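Local coordinates for protein thermotoga maritima TmcAL (Thermotoga maritima, PDB 5Y0T) that belongs to the HIGH nucleotidyl transferase family of the HUP clan and carries adenosine-5'-rp-alpha-thio-triphosphate in its ligand pocket, at residues 66-71 and 87-92; 115-120 and 145-150; 370-375 and 383-388. All blocks are in the same frame, centred on the assembly; numbering follows the deposited sequence.

Contact 1 (66-71 and 87-92); sequences VVLELP and VCVLDA
Val89 meets Leu68 with one methyl branch and Pro71 with the other, so a single beta-branched residue on a helix fills the join to a strand and to Pro71, which follows in the chain. The division of labour follows from its first torsion. CG1 lies anti to the backbone N (chi1 172°) and packs on Leu68, with Val89 CG1 3.6 Å from Leu68 CD1. CG2, placed beside the backbone N, is directed at the pyrrolidine ring, where Val89 CG2 comes within 4.1 Å of Pro71 CD, a looser approach.

The bond from CA to CB of Leu68 is directed toward the helix. Its chain is extended beyond CG, with CD1 anti to CA (chi2 175°), which makes CD1 the leading methyl and lets the leucine pass alongside Val89, the two side chains running in opposite directions. No hydrogen bond joins the segments. The three touching residues are buried, and the fit is purely apolar, a small patch of 163 Å² that works as one piece of a larger core. Pro71 also occupies the N-cap position of helix 72-75, so the residue at the start of that helix is also one of the two that Val89 packs on.

Leu68 also packs on Ile34 of strand 32-38 and on Ile337 and Ile339 of strand 337-343, the two neighbours of strand 66-70 in the sheet, while Val89 reaches Val36. Helix 79-92 thus lies against the sheet on its way from strand 66-70 to the parallel strand 98-103, a beta-alpha-beta crossover, and helix 167-182 packs against it through Val87.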
loop_
_atom_site.group_PDB
_atom_site.type_symbol
_atom_site.label_atom_id
_atom_site.label_comp_id
_atom_site.label_asym_id
_atom_site.label_seq_id
_atom_site.Cartn_x
_atom_site.Cartn_y
_atom_site.Cartn_z
ATOM N N VAL A 66 -21.216 -28.107 -6.959
ATOM C CA VAL A 66 -19.861 -27.783 -6.478
ATOM C C VAL A 66 -19.409 -26.424 -7.018
ATOM O O VAL A 66 -19.530 -26.159 -8.209
ATOM C CB VAL A 66 -18.825 -28.844 -6.921
ATOM C CG1 VAL A 66 -17.425 -28.537 -6.336
ATOM C CG2 VAL A 66 -19.293 -30.282 -6.532
ATOM N N VAL A 67 -18.872 -25.579 -6.142
ATOM C CA VAL A 67 -18.346 -24.278 -6.548
ATOM C C VAL A 67 -16.833 -24.263 -6.348
ATOM O O VAL A 67 -16.351 -24.602 -5.272
ATOM C CB VAL A 67 -18.950 -23.094 -5.747
ATOM C CG1 VAL A 67 -18.293 -21.770 -6.191
ATOM C CG2 VAL A 67 -20.473 -23.019 -5.939
ATOM N N LEU A 68 -16.117 -23.892 -7.406
ATOM C CA LEU A 68 -14.659 -23.762 -7.411
ATOM C C LEU A 68 -14.286 -22.297 -7.500
ATOM O O LEU A 68 -15.014 -21.517 -8.105
ATOM C CB LEU A 68 -14.052 -24.505 -8.600
ATOM C CG LEU A 68 -14.663 -25.875 -8.897
ATOM C CD1 LEU A 68 -14.073 -26.491 -10.183
ATOM C CD2 LEU A 68 -14.446 -26.781 -7.714
ATOM N N GLU A 69 -13.168 -21.901 -6.895
ATOM C CA GLU A 69 -12.687 -20.540 -7.115
ATOM C C GLU A 69 -11.825 -20.452 -8.376
ATOM O O GLU A 69 -10.911 -21.256 -8.574
ATOM C CB GLU A 69 -11.877 -20.020 -5.918
ATOM C CG GLU A 69 -11.453 -18.572 -6.142
ATOM C CD GLU A 69 -10.795 -17.919 -4.929
ATOM O OE1 GLU A 69 -10.630 -18.591 -3.881
ATOM O OE2 GLU A 69 -10.431 -16.727 -5.037
ATOM N N LEU A 70 -12.134 -19.485 -9.231
ATOM C CA LEU A 70 -11.242 -19.109 -10.330
ATOM C C LEU A 70 -10.133 -18.272 -9.698
ATOM O O LEU A 70 -10.417 -17.220 -9.134
ATOM C CB LEU A 70 -12.004 -18.317 -11.398
ATOM C CG LEU A 70 -11.197 -17.721 -12.573
ATOM C CD1 LEU A 70 -10.534 -18.839 -13.361
ATOM C CD2 LEU A 70 -12.085 -16.885 -13.473
ATOM N N PRO A 71 -8.874 -18.749 -9.741
ATOM C CA PRO A 71 -7.835 -17.992 -9.020
ATOM C C PRO A 71 -7.747 -16.536 -9.450
ATOM O O PRO A 71 -7.981 -16.224 -10.625
ATOM C CB PRO A 71 -6.544 -18.754 -9.370
ATOM C CG PRO A 71 -7.040 -20.201 -9.468
ATOM C CD PRO A 71 -8.368 -20.042 -10.233
ATOM N N VAL A 87 -11.372 -22.280 -18.176
ATOM C CA VAL A 87 -11.433 -23.553 -18.899
ATOM C C VAL A 87 -10.385 -24.532 -18.325
ATOM O O VAL A 87 -10.640 -25.731 -18.201
ATOM C CB VAL A 87 -11.236 -23.329 -20.427
ATOM C CG1 VAL A 87 -11.078 -24.644 -21.186
ATOM C CG2 VAL A 87 -12.418 -22.536 -20.997
ATOM N N CYS A 88 -9.213 -24.033 -17.937
ATOM C CA CYS A 88 -8.222 -24.938 -17.337
ATOM C C CYS A 88 -8.751 -25.590 -16.049
ATOM O O CYS A 88 -8.550 -26.786 -15.831
ATOM C CB CYS A 88 -6.909 -24.206 -17.028
ATOM S SG CYS A 88 -5.849 -23.899 -18.443
ATOM N N VAL A 89 -9.424 -24.809 -15.211
ATOM C CA VAL A 89 -9.970 -25.339 -13.965
ATOM C C VAL A 89 -11.061 -26.371 -14.266
ATOM O O VAL A 89 -11.064 -27.467 -13.705
ATOM C CB VAL A 89 -10.585 -24.240 -13.068
ATOM C CG1 VAL A 89 -11.313 -24.868 -11.885
ATOM C CG2 VAL A 89 -9.509 -23.246 -12.543
ATOM N N LEU A 90 -12.008 -26.008 -15.122
ATOM C CA LEU A 90 -13.063 -26.960 -15.480
ATOM C C LEU A 90 -12.489 -28.240 -16.087
ATOM O O LEU A 90 -12.843 -29.346 -15.677
ATOM C CB LEU A 90 -14.053 -26.312 -16.447
ATOM C CG LEU A 90 -14.866 -25.213 -15.762
ATOM C CD1 LEU A 90 -15.865 -24.566 -16.730
ATOM C CD2 LEU A 90 -15.595 -25.757 -14.529
ATOM N N ASP A 91 -11.609 -28.091 -17.070
ATOM C CA ASP A 91 -10.989 -29.254 -17.679
ATOM C C ASP A 91 -10.203 -30.094 -16.650
ATOM O O ASP A 91 -10.166 -31.315 -16.740
ATOM C CB ASP A 91 -10.067 -28.828 -18.816
ATOM C CG ASP A 91 -9.398 -30.009 -19.486
ATOM O OD1 ASP A 91 -10.066 -30.670 -20.302
ATOM O OD2 ASP A 91 -8.216 -30.266 -19.185
ATOM N N ALA A 92 -9.587 -29.436 -15.672
ATOM C CA ALA A 92 -8.733 -30.136 -14.713
ATOM C C ALA A 92 -9.530 -30.992 -13.728
ATOM O O ALA A 92 -8.974 -31.896 -13.098
ATOM C CB ALA A 92 -7.873 -29.151 -13.957
#

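Contact 2 (115-120 and 145-150)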
loop_
_atom_site.group_PDB
_atom_site.type_symbol
_atom_site.label_atom_id
_atom_site.label_comp_id
_atom_site.label_asym_id
_atom_site.label_seq_id
_atom_site.Cartn_x
_atom_site.Cartn_y
_atom_site.Cartn_z
ATOM N N ALA A 115 -13.053 -19.334 -33.183
ATOM C CA ALA A 115 -12.050 -19.889 -32.271
ATOM C C ALA A 115 -11.041 -20.759 -33.012
ATOM O O ALA A 115 -9.854 -20.742 -32.694
ATOM C CB ALA A 115 -12.709 -20.689 -31.156
ATOM N N ARG A 116 -11.515 -21.504 -34.007
ATOM C CA ARG A 116 -10.641 -22.378 -34.801
ATOM C C ARG A 116 -9.564 -21.582 -35.572
ATOM O O ARG A 116 -8.381 -21.951 -35.592
ATOM C CB ARG A 116 -11.493 -23.217 -35.765
ATOM C CG ARG A 116 -10.717 -24.034 -36.782
ATOM C CD ARG A 116 -9.881 -25.115 -36.126
ATOM N NE ARG A 116 -10.677 -26.091 -35.383
ATOM C CZ ARG A 116 -10.167 -27.177 -34.808
ATOM N NH1 ARG A 116 -8.865 -27.425 -34.899
ATOM N NH2 ARG A 116 -10.953 -28.016 -34.146
ATOM N N ILE A 117 -9.972 -20.478 -36.190
ATOM C CA ILE A 117 -9.026 -19.612 -36.890
ATOM C C ILE A 117 -7.976 -19.066 -35.939
ATOM O O ILE A 117 -6.778 -19.112 -36.237
ATOM C CB ILE A 117 -9.748 -18.448 -37.599
ATOM C CG1 ILE A 117 -10.687 -19.001 -38.668
ATOM C CG2 ILE A 117 -8.740 -17.498 -38.251
ATOM C CD1 ILE A 117 -11.723 -17.990 -39.163
ATOM N N LEU A 118 -8.410 -18.571 -34.782
ATOM C CA LEU A 118 -7.472 -18.034 -33.796
ATOM C C LEU A 118 -6.554 -19.112 -33.226
ATOM O O LEU A 118 -5.423 -18.834 -32.819
ATOM C CB LEU A 118 -8.223 -17.352 -32.644
ATOM C CG LEU A 118 -9.191 -16.225 -33.017
ATOM C CD1 LEU A 118 -9.854 -15.678 -31.768
ATOM C CD2 LEU A 118 -8.465 -15.111 -33.777
ATOM N N TYR A 119 -7.054 -20.339 -33.173
ATOM C CA TYR A 119 -6.259 -21.471 -32.710
ATOM C C TYR A 119 -5.229 -21.889 -33.756
ATOM O O TYR A 119 -4.048 -22.064 -33.456
ATOM C CB TYR A 119 -7.181 -22.648 -32.366
ATOM C CG TYR A 119 -6.467 -23.932 -32.016
ATOM C CD1 TYR A 119 -5.533 -23.984 -30.977
ATOM C CD2 TYR A 119 -6.745 -25.104 -32.705
ATOM C CE1 TYR A 119 -4.879 -25.170 -30.656
ATOM C CE2 TYR A 119 -6.103 -26.292 -32.392
ATOM C CZ TYR A 119 -5.175 -26.320 -31.370
ATOM O OH TYR A 119 -4.545 -27.508 -31.078
ATOM N N GLU A 120 -5.668 -22.045 -34.999
ATOM C CA GLU A 120 -4.756 -22.525 -36.032
ATOM C C GLU A 120 -3.820 -21.443 -36.558
ATOM O O GLU A 120 -2.733 -21.749 -37.051
ATOM C CB GLU A 120 -5.549 -23.146 -37.169
ATOM C CG GLU A 120 -6.165 -24.467 -36.757
ATOM C CD GLU A 120 -6.926 -25.115 -37.875
ATOM O OE1 GLU A 120 -7.096 -24.463 -38.927
ATOM O OE2 GLU A 120 -7.352 -26.273 -37.700
ATOM N N TYR A 145 -10.663 -6.552 -37.246
ATOM C CA TYR A 145 -10.459 -6.147 -38.632
ATOM C C TYR A 145 -9.766 -7.257 -39.418
ATOM O O TYR A 145 -10.087 -7.499 -40.583
ATOM C CB TYR A 145 -9.636 -4.855 -38.700
ATOM C CG TYR A 145 -10.273 -3.694 -37.974
ATOM C CD1 TYR A 145 -11.654 -3.542 -37.942
ATOM C CD2 TYR A 145 -9.496 -2.757 -37.312
ATOM C CE1 TYR A 145 -12.244 -2.484 -37.275
ATOM C CE2 TYR A 145 -10.076 -1.700 -36.644
ATOM C CZ TYR A 145 -11.447 -1.567 -36.629
ATOM O OH TYR A 145 -12.021 -0.512 -35.962
ATOM N N ALA A 146 -8.826 -7.938 -38.767
ATOM C CA ALA A 146 -8.088 -9.012 -39.423
ATOM C C ALA A 146 -9.014 -10.184 -39.748
ATOM O O ALA A 146 -8.924 -10.784 -40.828
ATOM C CB ALA A 146 -6.933 -9.465 -38.560
ATOM N N LEU A 147 -9.908 -10.497 -38.815
ATOM C CA LEU A 147 -10.883 -11.565 -39.026
ATOM C C LEU A 147 -11.833 -11.202 -40.154
ATOM O O LEU A 147 -12.147 -12.037 -41.009
ATOM C CB LEU A 147 -11.659 -11.851 -37.738
ATOM C CG LEU A 147 -10.874 -12.587 -36.652
ATOM C CD1 LEU A 147 -11.637 -12.584 -35.339
ATOM C CD2 LEU A 147 -10.577 -14.015 -37.080
ATOM N N MET A 148 -12.272 -9.943 -40.171
ATOM C CA MET A 148 -13.141 -9.464 -41.237
ATOM C C MET A 148 -12.478 -9.617 -42.594
ATOM O O MET A 148 -13.104 -10.063 -43.555
ATOM C CB MET A 148 -13.517 -7.996 -41.019
ATOM C CG MET A 148 -14.450 -7.769 -39.852
ATOM S SD MET A 148 -14.778 -6.023 -39.550
ATOM C CE MET A 148 -15.855 -6.155 -38.134
ATOM N N ARG A 149 -11.208 -9.235 -42.669
ATOM C CA ARG A 149 -10.487 -9.282 -43.929
ATOM C C ARG A 149 -10.284 -10.737 -44.328
ATOM O O ARG A 149 -10.361 -11.087 -45.513
ATOM C CB ARG A 149 -9.157 -8.531 -43.821
ATOM C CG ARG A 149 -9.329 -7.014 -43.775
ATOM C CD ARG A 149 -8.026 -6.279 -43.493
ATOM N NE ARG A 149 -7.074 -6.350 -44.601
ATOM C CZ ARG A 149 -5.806 -5.955 -44.518
ATOM N NH1 ARG A 149 -5.336 -5.473 -43.376
ATOM N NH2 ARG A 149 -5.005 -6.051 -45.571
ATOM N N TYR A 150 -10.068 -11.584 -43.329
ATOM C CA TYR A 150 -9.965 -13.024 -43.539
ATOM C C TYR A 150 -11.284 -13.585 -44.066
ATOM O O TYR A 150 -11.302 -14.322 -45.052
ATOM C CB TYR A 150 -9.562 -13.732 -42.240
ATOM C CG TYR A 150 -9.211 -15.190 -42.422
ATOM C CD1 TYR A 150 -7.995 -15.565 -42.982
ATOM C CD2 TYR A 150 -10.093 -16.192 -42.038
ATOM C CE1 TYR A 150 -7.664 -16.897 -43.156
ATOM C CE2 TYR A 150 -9.770 -17.534 -42.211
ATOM C CZ TYR A 150 -8.554 -17.876 -42.770
ATOM O OH TYR A 150 -8.226 -19.197 -42.952
#
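Ile117 is laid against the ring of Tyr150, and this pair makes the shortest approach of the contact. The isoleucine puts CG2 over one face of the phenol ring, while its longer branch, extended with CD1 anti to CA (chi2 164°), runs to the CD2–CE2 side: Ile117 CD1 is 3.6 Å from Tyr150 CE2. The two side chains are neither parallel nor perpendicular, and three carbons of Ile117 share the same ring atom, with Ile117 CG1 3.9 Å from Tyr150 CE2. Tyr150 is delivered to this position by swinging CG anti to its backbone N (chi1 -170°), which directs the ring toward helix 108-120.

One turn earlier on the same helix, Leu147 offers a single methyl to two partners. Its CD2 lies 4.1 Å from Ile117 CG2, the side chains sliding past one another in opposite senses, and the same Leu147 CD2 meets Leu118 CD2 at 4.1 Å, this time with the chains at about a right angle. All four residues are buried, and no polar bond spans the segments.

The axes of 115-120 and 145-150 come within 11.9 Å, with their N-to-C directions at 104°, and isoleucine, leucine and tyrosine side chains fill the gap. Around this crossing, helix 123-134 contributes Tyr125 against Leu118 and Phe128 against Ala146, while helix 167-182 packs on helix 108-120, with Ile176 on Ala115 and Val173 on Leu118.

Contact 3 (370-375 and 383-388)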
loop_
_atom_site.group_PDB
_atom_site.type_symbol
_atom_site.label_atom_id
_atom_site.label_comp_id
_atom_site.label_asym_id
_atom_site.label_seq_id
_atom_site.Cartn_x
_atom_site.Cartn_y
_atom_site.Cartn_z
ATOM N N LYS A 370 0.499 -29.147 2.788
ATOM C CA LYS A 370 0.661 -30.597 2.859
ATOM C C LYS A 370 0.148 -31.231 1.569
ATOM O O LYS A 370 0.744 -32.176 1.054
ATOM C CB LYS A 370 -0.069 -31.190 4.077
ATOM C CG LYS A 370 0.541 -30.763 5.397
ATOM C CD LYS A 370 0.013 -31.571 6.602
ATOM C CE LYS A 370 0.870 -31.272 7.840
ATOM N NZ LYS A 370 0.496 -32.069 9.041
ATOM N N VAL A 371 -0.960 -30.712 1.057
ATOM C CA VAL A 371 -1.487 -31.177 -0.221
ATOM C C VAL A 371 -0.408 -31.051 -1.303
ATOM O O VAL A 371 -0.148 -31.998 -2.061
ATOM C CB VAL A 371 -2.746 -30.392 -0.652
ATOM C CG1 VAL A 371 -3.100 -30.724 -2.101
ATOM C CG2 VAL A 371 -3.924 -30.718 0.263
ATOM N N LEU A 372 0.245 -29.893 -1.347
ATOM C CA LEU A 372 1.264 -29.635 -2.360
ATOM C C LEU A 372 2.481 -30.537 -2.183
ATOM O O LEU A 372 3.019 -31.076 -3.158
ATOM C CB LEU A 372 1.704 -28.163 -2.317
ATOM C CG LEU A 372 2.806 -27.795 -3.325
ATOM C CD1 LEU A 372 2.354 -28.061 -4.754
ATOM C CD2 LEU A 372 3.274 -26.348 -3.161
ATOM N N GLU A 373 2.914 -30.698 -0.937
ATOM C CA GLU A 373 4.090 -31.515 -0.637
ATOM C C GLU A 373 3.865 -32.958 -1.048
ATOM O O GLU A 373 4.792 -33.647 -1.483
ATOM C CB GLU A 373 4.437 -31.451 0.861
ATOM C CG GLU A 373 5.133 -30.163 1.294
ATOM C CD GLU A 373 5.180 -29.972 2.814
ATOM O OE1 GLU A 373 5.726 -28.938 3.268
ATOM O OE2 GLU A 373 4.669 -30.846 3.554
ATOM N N LYS A 374 2.638 -33.436 -0.889
ATOM C CA LYS A 374 2.400 -34.856 -1.113
ATOM C C LYS A 374 1.786 -35.245 -2.463
ATOM O O LYS A 374 1.720 -36.432 -2.783
ATOM C CB LYS A 374 1.527 -35.397 0.028
ATOM C CG LYS A 374 2.236 -35.324 1.383
ATOM C CD LYS A 374 1.434 -35.958 2.514
ATOM C CE LYS A 374 0.292 -35.063 2.952
ATOM N NZ LYS A 374 -0.033 -35.292 4.385
ATOM N N THR A 375 1.392 -34.275 -3.281
ATOM C CA THR A 375 0.660 -34.641 -4.493
ATOM C C THR A 375 1.546 -35.413 -5.480
ATOM O O THR A 375 2.745 -35.155 -5.585
ATOM C CB THR A 375 0.031 -33.405 -5.194
ATOM O OG1 THR A 375 -0.758 -33.848 -6.302
ATOM C CG2 THR A 375 1.097 -32.407 -5.672
ATOM N N LEU A 383 4.883 -21.766 -8.611
ATOM C CA LEU A 383 3.713 -21.103 -9.195
ATOM C C LEU A 383 2.449 -21.351 -8.357
ATOM O O LEU A 383 1.643 -20.425 -8.093
ATOM C CB LEU A 383 3.500 -21.580 -10.630
ATOM C CG LEU A 383 2.391 -20.855 -11.398
ATOM C CD1 LEU A 383 2.673 -19.350 -11.464
ATOM C CD2 LEU A 383 2.307 -21.449 -12.792
ATOM N N PHE A 384 2.288 -22.596 -7.929
ATOM C CA PHE A 384 1.188 -22.981 -7.037
ATOM C C PHE A 384 1.197 -22.064 -5.812
ATOM O O PHE A 384 0.188 -21.456 -5.477
ATOM C CB PHE A 384 1.346 -24.468 -6.655
ATOM C CG PHE A 384 0.266 -25.027 -5.745
ATOM C CD1 PHE A 384 0.080 -24.545 -4.450
ATOM C CD2 PHE A 384 -0.492 -26.118 -6.156
ATOM C CE1 PHE A 384 -0.880 -25.107 -3.608
ATOM C CE2 PHE A 384 -1.438 -26.698 -5.313
ATOM C CZ PHE A 384 -1.641 -26.183 -4.039
ATOM N N LEU A 385 2.346 -21.965 -5.149
ATOM C CA LEU A 385 2.444 -21.144 -3.950
ATOM C C LEU A 385 2.154 -19.671 -4.235
ATOM O O LEU A 385 1.445 -19.027 -3.463
ATOM C CB LEU A 385 3.832 -21.297 -3.299
ATOM C CG LEU A 385 4.093 -22.675 -2.681
ATOM C CD1 LEU A 385 5.558 -22.806 -2.191
ATOM C CD2 LEU A 385 3.122 -22.970 -1.548
ATOM N N GLU A 386 2.690 -19.136 -5.335
ATOM C CA GLU A 386 2.410 -17.745 -5.715
ATOM C C GLU A 386 0.944 -17.508 -6.040
ATOM O O GLU A 386 0.358 -16.504 -5.607
ATOM C CB GLU A 386 3.294 -17.319 -6.905
ATOM C CG GLU A 386 4.768 -17.287 -6.513
ATOM C CD GLU A 386 5.703 -16.817 -7.622
ATOM O OE1 GLU A 386 5.226 -16.467 -8.718
ATOM O OE2 GLU A 386 6.928 -16.798 -7.387
ATOM N N GLN A 387 0.334 -18.431 -6.776
ATOM C CA GLN A 387 -1.068 -18.284 -7.119
ATOM C C GLN A 387 -1.948 -18.282 -5.872
ATOM O O GLN A 387 -2.793 -17.394 -5.701
ATOM C CB GLN A 387 -1.512 -19.399 -8.086
ATOM C CG GLN A 387 -0.967 -19.240 -9.496
ATOM C CD GLN A 387 -1.372 -20.378 -10.432
ATOM O OE1 GLN A 387 -1.853 -21.423 -9.990
ATOM N NE2 GLN A 387 -1.191 -20.169 -11.732
ATOM N N ILE A 388 -1.754 -19.259 -4.986
ATOM C CA ILE A 388 -2.671 -19.388 -3.856
ATOM C C ILE A 388 -2.406 -18.287 -2.813
ATOM O O ILE A 388 -3.339 -17.820 -2.151
ATOM C CB ILE A 388 -2.605 -20.809 -3.230
ATOM C CG1 ILE A 388 -3.930 -21.161 -2.550
ATOM C CG2 ILE A 388 -1.399 -20.968 -2.259
ATOM C CD1 ILE A 388 -4.072 -22.667 -2.271
#
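Leu372 serves two kinds of contact with its two methyls: CD1 goes to the face of the Phe384 ring and CD2 mainly to the side chain of Leu385. The first is a CH-pi interaction. Leu372 CD1 sits 3.9 Å from the centroid of the Phe384 ring, 19° off the ring normal, a position above the face but displaced toward the rim. The displacement brings Leu372 CD1 to 3.7 Å from Phe384 CD2. The other methyl also reaches the ring, with Leu372 CD2 3.9 Å from Phe384 CD1. Phe384 has CG anti to its backbone N (chi1 -179°), which carries the ring toward helix 368-374 and alongside Leu372, the two side chains running in opposite directions. The same ring makes an edge-to-face stack with Tyr336.

The second kind is plain aliphatic packing. Leu372 CD2 touches Leu385 CD2 at 3.7 Å. Leu372 is therefore wedged between two consecutive residues of the other helix, and it gives more of its surface to the contact than any other residue of the two segments.

Polar bonds flank the apolar centre without crossing it. Thr375 OG1 bonds to Leu377 N just after the first helix ends, and Asp380 OD1 accepts from Leu383 N near the start of the next. The buried amide of Gln387 is satisfied by Gln335 N and Gly333 O.

Helices 368-374 and 381-399, packed together by Leu372 on the Phe384 face, form a pair of consecutive helices joined by a short loop, here lying beside helix 323-332.

The three contacts follow one another along the chain, none nested in another, and each is an apolar join at a different depth. Contact 1 belongs to the Rossmann-like core of the HUP clan, and the side chain of Leu68 lies about 14 Å from the bound adenosine-5'-rp-alpha-thio-triphosphate, too far to touch it, consistent with a part in the fold rather than in the pocket lining. Contact 3 is its closer companion: centres are 16 Å apart and nearest atoms about 5 Å, with Tyr336 touching both Pro71 and Phe384. Contact 2 lies 27 Å from contact 1 between centres, with helix 167-182 packing on both, and 37 Å from contact 3, in a peripheral helical region.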